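Local coordinates for protein precorrin-2 dehydrogenase (Bacillus megaterium, PDB 3DFZ) that catalyses the NAD+-dependent dehydrogenation of precorrin-2 to sirohydrochlorin, a precursor shared by siroheme biosynthesis and the anaerobic route to adenosylcobalamin, at residues L27-R32 with K48-E53; A66-W71 with G75-K80; H194-E199 with L216-K221. All coordinates share one frame; numbering follows the deposited sequence.

In the fold
Following the chain from its N terminus, interaction 1 closes first: residues 27-32, the loop between strands 23-27 and 33-37, meet 48-53 at the C-terminal end of helix 41-50, so the loop they close spans strand 33-37 and most of helix 41-50. Interaction 2 comes next and closes a much tighter loop, folding strand 77-80 back along helix 66-73. The two are in series but touch in space, where Leu51 and Lys48 pack on Trp71. Interaction 3, also in series, lies far off in the C-terminal helices, its centre about 34 Å from that of interaction 1 and about 46 Å from that of interaction 2. Interactions 1 and 3 both touch the second subunit.

Interaction 1 (L27-R32 with K48-E53); sequences LDLKGR and KGFLQE
Glu53 OE1 is bound by two waters that join the loop 27-32 to the turn that follows helix 41-50, the first helix of the Rossmann-like NAD-binding domain. Water 1 lies 2.7 Å from Glu53 OE1, accepts from Leu29 N and is also within bonding distance of Leu27 O, tying the carboxylate to two backbone groups of the loop. Water 2 bridges Glu53 OE1 and Asp28 OD1, at 2.8 Å from the latter. The two carboxylates stay apart, with Asp28 OD1 5.2 Å from Glu53 OE1; water 2 between them probably eases the meeting of like charges.

Asp28 also shapes its own loop. Its OD1 accepts from Lys30 N at 3.0 Å, met from above the carboxylate plane by 42°, and forms an Asx turn that runs into a type II turn from Leu29 to Arg32. On the other side, a type I turn from Phe50 to Glu53 brings the Glu53 carbonyl against Lys30, where Lys30 CA lies 3.2 Å from Glu53 O.

Beside this polar seam the buried Leu29 and Phe50 meet obliquely. Phe50 CG sits between its backbone N and carbonyl carbon (chi1 48°), and its ring leads away from the loop to pack on Val34, Val36 and Val96 of the sheet and edge-to-face with Tyr23 of the second subunit. What is left facing the loop is the root of the side chain: Leu29 CD1 rests 3.6 Å from Phe50 CB and 4.0 Å from Phe50 CG.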
loop_
_atom_site.group_PDB
_atom_site.type_symbol
_atom_site.label_atom_id
_atom_site.label_comp_id
_atom_site.label_asym_id
_atom_site.label_seq_id
_atom_site.Cartn_x
_atom_site.Cartn_y
_atom_site.Cartn_z
ATOM N N LEU B 27 -1.238 6.312 -2.418
ATOM C CA LEU B 27 -1.497 7.644 -1.917
ATOM C C LEU B 27 -1.241 8.655 -3.038
ATOM O O LEU B 27 -0.137 8.681 -3.616
ATOM C CB LEU B 27 -0.576 7.885 -0.712
ATOM C CG LEU B 27 -0.660 9.130 0.157
ATOM C CD1 LEU B 27 -2.106 9.322 0.707
ATOM C CD2 LEU B 27 0.347 8.964 1.288
ATOM N N ASP B 28 -2.265 9.453 -3.369
ATOM C CA ASP B 28 -2.100 10.582 -4.285
ATOM C C ASP B 28 -1.705 11.871 -3.550
ATOM O O ASP B 28 -2.538 12.554 -2.927
ATOM C CB ASP B 28 -3.328 10.816 -5.183
ATOM C CG ASP B 28 -3.049 11.832 -6.291
ATOM O OD1 ASP B 28 -1.892 12.295 -6.395
ATOM O OD2 ASP B 28 -3.975 12.164 -7.065
ATOM N N LEU B 29 -0.416 12.179 -3.666
ATOM C CA LEU B 29 0.225 13.372 -3.102
ATOM C C LEU B 29 0.247 14.613 -4.023
ATOM O O LEU B 29 0.765 15.642 -3.619
ATOM C CB LEU B 29 1.666 13.040 -2.700
ATOM C CG LEU B 29 1.970 11.949 -1.662
ATOM C CD1 LEU B 29 3.483 11.751 -1.510
ATOM C CD2 LEU B 29 1.306 12.244 -0.319
ATOM N N LYS B 30 -0.276 14.522 -5.247
ATOM C CA LYS B 30 -0.380 15.692 -6.144
ATOM C C LYS B 30 -1.040 16.923 -5.490
ATOM O O LYS B 30 -2.202 16.865 -5.079
ATOM C CB LYS B 30 -1.159 15.313 -7.393
ATOM C CG LYS B 30 -1.348 16.429 -8.401
ATOM C CD LYS B 30 -2.105 15.899 -9.590
ATOM C CE LYS B 30 -2.726 17.003 -10.442
ATOM N NZ LYS B 30 -1.762 17.556 -11.453
ATOM N N GLY B 31 -0.306 18.027 -5.382
ATOM C CA GLY B 31 -0.866 19.232 -4.771
ATOM C C GLY B 31 -1.134 19.102 -3.265
ATOM O O GLY B 31 -1.977 19.814 -2.718
ATOM N N ARG B 32 -0.418 18.200 -2.598
ATOM C CA ARG B 32 -0.415 18.117 -1.132
ATOM C C ARG B 32 0.959 18.478 -0.600
ATOM O O ARG B 32 1.975 18.153 -1.216
ATOM C CB ARG B 32 -0.729 16.701 -0.649
ATOM C CG ARG B 32 -1.905 16.081 -1.304
ATOM C CD ARG B 32 -3.168 16.703 -0.773
ATOM N NE ARG B 32 -4.333 16.010 -1.309
ATOM C CZ ARG B 32 -5.513 15.933 -0.694
ATOM N NH1 ARG B 32 -5.687 16.504 0.502
ATOM N NH2 ARG B 32 -6.514 15.284 -1.281
ATOM N N LYS B 48 13.071 10.347 -3.219
ATOM C CA LYS B 48 13.090 9.684 -4.524
ATOM C C LYS B 48 11.744 9.077 -4.877
ATOM O O LYS B 48 11.273 9.245 -5.990
ATOM C CB LYS B 48 14.165 8.602 -4.573
ATOM C CG LYS B 48 15.354 8.963 -5.435
ATOM C CD LYS B 48 16.655 8.406 -4.834
ATOM C CE LYS B 48 17.885 8.710 -5.707
ATOM N NZ LYS B 48 19.178 8.538 -4.955
ATOM N N GLY B 49 11.134 8.388 -3.912
ATOM C CA GLY B 49 9.840 7.720 -4.068
ATOM C C GLY B 49 8.689 8.607 -4.475
ATOM O O GLY B 49 7.799 8.169 -5.209
ATOM N N PHE B 50 8.686 9.857 -4.020
ATOM C CA PHE B 50 7.553 10.758 -4.327
ATOM C C PHE B 50 7.917 12.077 -5.049
ATOM O O PHE B 50 7.122 13.027 -5.113
ATOM C CB PHE B 50 6.656 10.979 -3.089
ATOM C CG PHE B 50 7.410 11.326 -1.821
ATOM C CD1 PHE B 50 7.947 12.607 -1.633
ATOM C CD2 PHE B 50 7.549 10.385 -0.801
ATOM C CE1 PHE B 50 8.633 12.934 -0.457
ATOM C CE2 PHE B 50 8.230 10.692 0.383
ATOM C CZ PHE B 50 8.781 11.975 0.556
ATOM N N LEU B 51 9.107 12.104 -5.627
ATOM C CA LEU B 51 9.628 13.292 -6.304
ATOM C C LEU B 51 8.876 13.650 -7.606
ATOM O O LEU B 51 8.768 14.838 -7.970
ATOM C CB LEU B 51 11.120 13.085 -6.575
ATOM C CG LEU B 51 12.012 14.186 -7.109
ATOM C CD1 LEU B 51 12.117 15.334 -6.144
ATOM C CD2 LEU B 51 13.381 13.569 -7.356
ATOM N N GLN B 52 8.364 12.632 -8.296
ATOM C CA GLN B 52 7.581 12.827 -9.507
ATOM C C GLN B 52 6.068 12.801 -9.241
ATOM O O GLN B 52 5.282 12.528 -10.158
ATOM C CB GLN B 52 7.930 11.750 -10.534
ATOM C CG GLN B 52 9.359 11.797 -11.028
ATOM C CD GLN B 52 9.955 10.415 -11.160
ATOM O OE1 GLN B 52 9.307 9.414 -10.835
ATOM N NE2 GLN B 52 11.197 10.345 -11.632
ATOM N N GLU B 53 5.653 13.090 -8.005
ATOM C CA GLU B 53 4.241 12.937 -7.604
ATOM C C GLU B 53 3.394 14.212 -7.545
ATOM O O GLU B 53 2.186 14.134 -7.274
ATOM C CB GLU B 53 4.119 12.165 -6.278
ATOM C CG GLU B 53 4.662 10.729 -6.331
ATOM C CD GLU B 53 3.866 9.809 -7.268
ATOM O OE1 GLU B 53 2.598 9.811 -7.220
ATOM O OE2 GLU B 53 4.511 9.085 -8.056
HETATM O O HOH W 1 1.341 10.682 -5.042
HETATM O O HOH W 2 0.482 11.678 -7.666
#

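Interaction 2 (A66-W71 with G75-K80)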
loop_
_atom_site.group_PDB
_atom_site.type_symbol
_atom_site.label_atom_id
_atom_site.label_comp_id
_atom_site.label_asym_id
_atom_site.label_seq_id
_atom_site.Cartn_x
_atom_site.Cartn_y
_atom_site.Cartn_z
ATOM N N ALA B 66 23.867 15.862 -1.138
ATOM C CA ALA B 66 24.185 16.369 -2.475
ATOM C C ALA B 66 23.053 16.180 -3.510
ATOM O O ALA B 66 22.940 16.942 -4.489
ATOM C CB ALA B 66 25.457 15.691 -2.979
ATOM N N GLU B 67 22.257 15.132 -3.301
ATOM C CA GLU B 67 21.127 14.804 -4.163
ATOM C C GLU B 67 19.893 15.638 -3.819
ATOM O O GLU B 67 19.214 16.117 -4.716
ATOM C CB GLU B 67 20.822 13.300 -4.127
ATOM C CG GLU B 67 21.149 12.631 -2.805
ATOM C CD GLU B 67 22.366 11.717 -2.873
ATOM O OE1 GLU B 67 22.385 10.801 -3.723
ATOM O OE2 GLU B 67 23.296 11.905 -2.064
ATOM N N ILE B 68 19.611 15.818 -2.528
ATOM C CA ILE B 68 18.595 16.772 -2.111
ATOM C C ILE B 68 18.935 18.192 -2.629
ATOM O O ILE B 68 18.076 18.883 -3.178
ATOM C CB ILE B 68 18.324 16.729 -0.579
ATOM C CG1 ILE B 68 17.875 15.318 -0.151
ATOM C CG2 ILE B 68 17.251 17.743 -0.188
ATOM C CD1 ILE B 68 17.894 15.048 1.373
ATOM N N ASN B 69 20.200 18.589 -2.487
ATOM C CA ASN B 69 20.695 19.845 -3.049
ATOM C C ASN B 69 20.437 20.000 -4.531
ATOM O O ASN B 69 19.974 21.052 -4.969
ATOM C CB ASN B 69 22.184 20.022 -2.748
ATOM C CG ASN B 69 22.418 20.726 -1.449
ATOM O OD1 ASN B 69 22.165 21.912 -1.349
ATOM N ND2 ASN B 69 22.896 20.005 -0.434
ATOM N N GLU B 70 20.729 18.953 -5.299
ATOM C CA GLU B 70 20.492 18.952 -6.749
ATOM C C GLU B 70 18.994 19.059 -7.087
ATOM O O GLU B 70 18.622 19.770 -8.031
ATOM C CB GLU B 70 21.122 17.716 -7.396
ATOM C CG GLU B 70 20.952 17.578 -8.927
ATOM C CD GLU B 70 21.483 18.759 -9.779
ATOM O OE1 GLU B 70 22.064 19.745 -9.249
ATOM O OE2 GLU B 70 21.301 18.692 -11.018
ATOM N N TRP B 71 18.157 18.355 -6.323
ATOM C CA TRP B 71 16.703 18.443 -6.447
ATOM C C TRP B 71 16.165 19.835 -6.070
ATOM O O TRP B 71 15.272 20.355 -6.723
ATOM C CB TRP B 71 16.017 17.369 -5.589
ATOM C CG TRP B 71 16.252 15.950 -6.064
ATOM C CD1 TRP B 71 16.361 15.523 -7.356
ATOM C CD2 TRP B 71 16.373 14.779 -5.241
ATOM N NE1 TRP B 71 16.544 14.161 -7.390
ATOM C CE2 TRP B 71 16.556 13.677 -6.109
ATOM C CE3 TRP B 71 16.330 14.552 -3.855
ATOM C CZ2 TRP B 71 16.714 12.358 -5.635
ATOM C CZ3 TRP B 71 16.482 13.234 -3.383
ATOM C CH2 TRP B 71 16.680 12.162 -4.275
ATOM N N GLY B 75 14.582 22.715 -8.562
ATOM C CA GLY B 75 13.268 23.275 -8.203
ATOM C C GLY B 75 12.197 22.204 -8.164
ATOM O O GLY B 75 11.170 22.310 -8.842
ATOM N N GLN B 76 12.451 21.161 -7.376
ATOM C CA GLN B 76 11.509 20.039 -7.217
ATOM C C GLN B 76 11.062 19.946 -5.774
ATOM O O GLN B 76 10.067 19.316 -5.459
ATOM C CB GLN B 76 12.174 18.738 -7.640
ATOM C CG GLN B 76 12.465 18.695 -9.126
ATOM C CD GLN B 76 13.404 17.585 -9.491
ATOM O OE1 GLN B 76 14.596 17.632 -9.179
ATOM N NE2 GLN B 76 12.878 16.576 -10.153
ATOM N N LEU B 77 11.835 20.570 -4.896
ATOM C CA LEU B 77 11.500 20.620 -3.486
ATOM C C LEU B 77 12.052 21.903 -2.888
ATOM O O LEU B 77 12.843 22.584 -3.539
ATOM C CB LEU B 77 12.022 19.382 -2.748
ATOM C CG LEU B 77 13.470 18.931 -2.896
ATOM C CD1 LEU B 77 14.438 19.839 -2.077
ATOM C CD2 LEU B 77 13.560 17.435 -2.494
ATOM N N ARG B 78 11.596 22.229 -1.675
ATOM C CA ARG B 78 12.179 23.284 -0.847
ATOM C C ARG B 78 12.939 22.732 0.384
ATOM O O ARG B 78 12.504 21.770 1.029
ATOM C CB ARG B 78 11.091 24.288 -0.406
ATOM C CG ARG B 78 11.514 25.189 0.753
ATOM C CD ARG B 78 10.605 26.387 0.949
ATOM N NE ARG B 78 9.378 26.075 1.666
ATOM C CZ ARG B 78 9.254 26.071 2.991
ATOM N NH1 ARG B 78 10.300 26.339 3.763
ATOM N NH2 ARG B 78 8.075 25.787 3.548
ATOM N N VAL B 79 14.067 23.358 0.701
ATOM C CA VAL B 79 14.875 23.002 1.862
ATOM C C VAL B 79 14.803 24.102 2.957
ATOM O O VAL B 79 14.828 25.306 2.660
ATOM C CB VAL B 79 16.367 22.735 1.463
ATOM C CG1 VAL B 79 17.190 22.296 2.670
ATOM C CG2 VAL B 79 16.461 21.669 0.386
ATOM N N LYS B 80 14.670 23.654 4.204
ATOM C CA LYS B 80 14.692 24.491 5.405
ATOM C C LYS B 80 15.930 24.022 6.181
ATOM O O LYS B 80 15.946 22.915 6.724
ATOM C CB LYS B 80 13.389 24.274 6.180
ATOM C CG LYS B 80 13.051 25.224 7.320
ATOM C CD LYS B 80 11.590 25.703 7.097
ATOM C CE LYS B 80 10.852 26.226 8.350
ATOM N NZ LYS B 80 11.361 27.519 8.925
#
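Trp71 and Gln76 meet across the end of helix 66-73, where the chain turns back into strand 77-80. Gln76 N donates to Trp71 O at 3.0 Å, and Gly75, at positive phi, makes the reversal as part of a Schellman motif. The Gln76 chain, CG anti to its carbonyl carbon and extended beyond, reaches back to the indole, where Gln76 OE1 lies 3.3 Å from Trp71 CD1. Ring and amide planes stand 77° apart. Glu67 O, one turn earlier, lies over a face of the indole near its rim.

Farther along, Leu77 and Val79 both turn toward the helix. With CG wedged between backbone N and carbonyl carbon (chi1 50°), Leu77 spreads its two methyls over two helix residues: Leu77 CD2 comes to 4.0 Å from Trp71 CB, and CD1 meets Ile68 CG2. The same Ile68 methyl touches Val79 CG2 at 4.0 Å, and Ile68 crosses both strand side chains at about a right angle.

The N-to-C directions of helix segment 66-71 and strand 77-80 make 123°; together they form the second half of the beta-alpha-beta unit 56-60, 66-73 and 77-80 of the Rossmann-like NAD-binding domain.

Interaction 3 (H194-E199 with L216-K221)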
loop_
_atom_site.group_PDB
_atom_site.type_symbol
_atom_site.label_atom_id
_atom_site.label_comp_id
_atom_site.label_asym_id
_atom_site.label_seq_id
_atom_site.Cartn_x
_atom_site.Cartn_y
_atom_site.Cartn_z
ATOM N N HIS B 194 -14.232 -6.506 -22.983
ATOM C CA HIS B 194 -13.852 -7.341 -21.848
ATOM C C HIS B 194 -13.275 -8.682 -22.300
ATOM O O HIS B 194 -12.289 -9.175 -21.750
ATOM C CB HIS B 194 -15.071 -7.557 -20.938
ATOM C CG HIS B 194 -14.800 -8.452 -19.766
ATOM N ND1 HIS B 194 -15.239 -9.762 -19.714
ATOM C CD2 HIS B 194 -14.124 -8.228 -18.604
ATOM C CE1 HIS B 194 -14.849 -10.303 -18.569
ATOM N NE2 HIS B 194 -14.171 -9.395 -17.878
ATOM N N GLU B 195 -13.919 -9.268 -23.301
ATOM C CA GLU B 195 -13.537 -10.558 -23.838
ATOM C C GLU B 195 -12.125 -10.457 -24.403
ATOM O O GLU B 195 -11.296 -11.338 -24.175
ATOM C CB GLU B 195 -14.530 -10.948 -24.935
ATOM C CG GLU B 195 -14.570 -12.429 -25.323
ATOM C CD GLU B 195 -15.917 -12.825 -25.957
ATOM O OE1 GLU B 195 -16.964 -12.591 -25.301
ATOM O OE2 GLU B 195 -15.935 -13.361 -27.104
ATOM N N LEU B 196 -11.882 -9.378 -25.146
ATOM C CA LEU B 196 -10.594 -9.093 -25.762
ATOM C C LEU B 196 -9.496 -8.889 -24.713
ATOM O O LEU B 196 -8.444 -9.501 -24.791
ATOM C CB LEU B 196 -10.695 -7.865 -26.690
ATOM C CG LEU B 196 -11.388 -8.052 -28.043
ATOM C CD1 LEU B 196 -11.713 -6.705 -28.705
ATOM C CD2 LEU B 196 -10.548 -8.944 -28.982
ATOM N N LEU B 197 -9.764 -8.035 -23.730
ATOM C CA LEU B 197 -8.816 -7.790 -22.642
ATOM C C LEU B 197 -8.552 -9.013 -21.723
ATOM O O LEU B 197 -7.482 -9.106 -21.108
ATOM C CB LEU B 197 -9.236 -6.552 -21.843
ATOM C CG LEU B 197 -9.174 -5.211 -22.584
ATOM C CD1 LEU B 197 -10.199 -4.222 -22.030
ATOM C CD2 LEU B 197 -7.796 -4.622 -22.541
ATOM N N THR B 198 -9.510 -9.947 -21.668
ATOM C CA THR B 198 -9.358 -11.229 -20.952
ATOM C C THR B 198 -8.467 -12.195 -21.717
ATOM O O THR B 198 -7.619 -12.880 -21.134
ATOM C CB THR B 198 -10.731 -11.929 -20.753
ATOM O OG1 THR B 198 -11.644 -10.998 -20.186
ATOM C CG2 THR B 198 -10.625 -13.121 -19.815
ATOM N N GLU B 199 -8.700 -12.238 -23.027
ATOM C CA GLU B 199 -8.110 -13.185 -23.973
ATOM C C GLU B 199 -6.571 -13.225 -23.881
ATOM O O GLU B 199 -5.947 -14.279 -23.993
ATOM C CB GLU B 199 -8.552 -12.778 -25.391
ATOM C CG GLU B 199 -8.198 -13.757 -26.496
ATOM C CD GLU B 199 -9.132 -13.661 -27.694
ATOM O OE1 GLU B 199 -9.010 -12.669 -28.464
ATOM O OE2 GLU B 199 -9.991 -14.581 -27.870
ATOM N N LEU B 216 -2.427 -7.651 -32.068
ATOM C CA LEU B 216 -2.396 -6.222 -32.402
ATOM C C LEU B 216 -2.996 -5.979 -33.778
ATOM O O LEU B 216 -3.828 -5.084 -33.926
ATOM C CB LEU B 216 -0.969 -5.639 -32.354
ATOM C CG LEU B 216 -0.347 -5.570 -30.965
ATOM C CD1 LEU B 216 1.167 -5.387 -31.040
ATOM C CD2 LEU B 216 -1.024 -4.472 -30.102
ATOM N N GLN B 217 -2.575 -6.778 -34.767
ATOM C CA GLN B 217 -3.108 -6.703 -36.126
ATOM C C GLN B 217 -4.614 -6.969 -36.143
ATOM O O GLN B 217 -5.352 -6.337 -36.889
ATOM C CB GLN B 217 -2.429 -7.737 -37.048
ATOM C CG GLN B 217 -0.923 -7.570 -37.276
ATOM C CD GLN B 217 -0.375 -8.565 -38.313
ATOM O OE1 GLN B 217 -0.646 -8.437 -39.517
ATOM N NE2 GLN B 217 0.383 -9.571 -37.842
ATOM N N GLN B 218 -5.052 -7.930 -35.336
ATOM C CA GLN B 218 -6.452 -8.326 -35.270
ATOM C C GLN B 218 -7.379 -7.204 -34.783
ATOM O O GLN B 218 -8.423 -6.952 -35.384
ATOM C CB GLN B 218 -6.606 -9.559 -34.389
ATOM C CG GLN B 218 -8.024 -9.818 -33.911
ATOM C CD GLN B 218 -8.110 -11.026 -33.027
ATOM O OE1 GLN B 218 -7.176 -11.837 -32.982
ATOM N NE2 GLN B 218 -9.246 -11.176 -32.322
ATOM N N ILE B 219 -6.987 -6.541 -33.698
ATOM C CA ILE B 219 -7.778 -5.442 -33.134
ATOM C C ILE B 219 -7.683 -4.157 -33.959
ATOM O O ILE B 219 -8.218 -3.122 -33.570
ATOM C CB ILE B 219 -7.480 -5.198 -31.622
ATOM C CG1 ILE B 219 -6.013 -4.804 -31.381
ATOM C CG2 ILE B 219 -7.908 -6.415 -30.812
ATOM C CD1 ILE B 219 -5.660 -4.488 -29.914
ATOM N N GLU B 220 -7.025 -4.236 -35.112
ATOM C CA GLU B 220 -6.955 -3.107 -36.039
ATOM C C GLU B 220 -8.220 -3.014 -36.881
ATOM O O GLU B 220 -8.763 -1.930 -37.051
ATOM C CB GLU B 220 -5.708 -3.206 -36.923
ATOM C CG GLU B 220 -4.405 -2.854 -36.191
ATOM C CD GLU B 220 -4.162 -1.347 -36.108
ATOM O OE1 GLU B 220 -4.203 -0.660 -37.174
ATOM O OE2 GLU B 220 -3.929 -0.860 -34.975
ATOM N N LYS B 221 -8.685 -4.171 -37.368
ATOM C CA LYS B 221 -9.915 -4.329 -38.169
ATOM C C LYS B 221 -11.197 -3.702 -37.574
ATOM O O LYS B 221 -12.104 -3.293 -38.313
ATOM C CB LYS B 221 -10.146 -5.829 -38.422
ATOM C CG LYS B 221 -11.489 -6.210 -39.048
ATOM C CD LYS B 221 -11.382 -6.518 -40.548
ATOM C CE LYS B 221 -12.589 -7.353 -40.979
ATOM N NZ LYS B 221 -12.411 -8.030 -42.283
#
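Leu196 and Ile219 make the apolar part of this contact, between helix 190-199 and the end of helix 209-218 in the C-terminal helical region. Their side chains slide past each other in opposite directions, and only branch ends meet, with Leu196 CD2 4.1 Å from Ile219 CG2. Both residues are buried and both point toward the other segment. Ile219 puts CG1 in the tight slot between its backbone N and carbonyl carbon (chi1 62°), which leaves CG2 anti to the carbonyl carbon and facing the leucine. The backbones remain well separated, the nearest CA atoms, those of Leu196 and Ile219, being 8.7 Å apart. The whole interface is accordingly small, burying 108 Å² over both sides.

The polar part involves the more exposed Glu199 and Gln218. They approach from opposite directions, each extended beyond CG, yet Glu199 OE1 stops 4.1 Å from Gln218 NE2, too far for a hydrogen bond. The carboxylate and amide planes are 66° apart. The same amide nitrogen brushes the leucine, with Gln218 NE2 4.2 Å from Leu196 CD2, so the glutamine skirts the apolar pair as well as facing the acid.

Backbone bonds hold each side separately. In the first helix Thr198 N and Glu199 N donate to the carbonyls of His194 and Glu195; beyond Gln218 the chain leaves helical geometry at Ile219, and Glu220 N bonds to Gln217 O.

Phe215 of helix 209-218 packs on both Leu196 and Glu199, Ile219 reaches Leu182 of helix 168-184, and on helix 190-199 His194 and Thr198 pack on Leu152 of the second subunit.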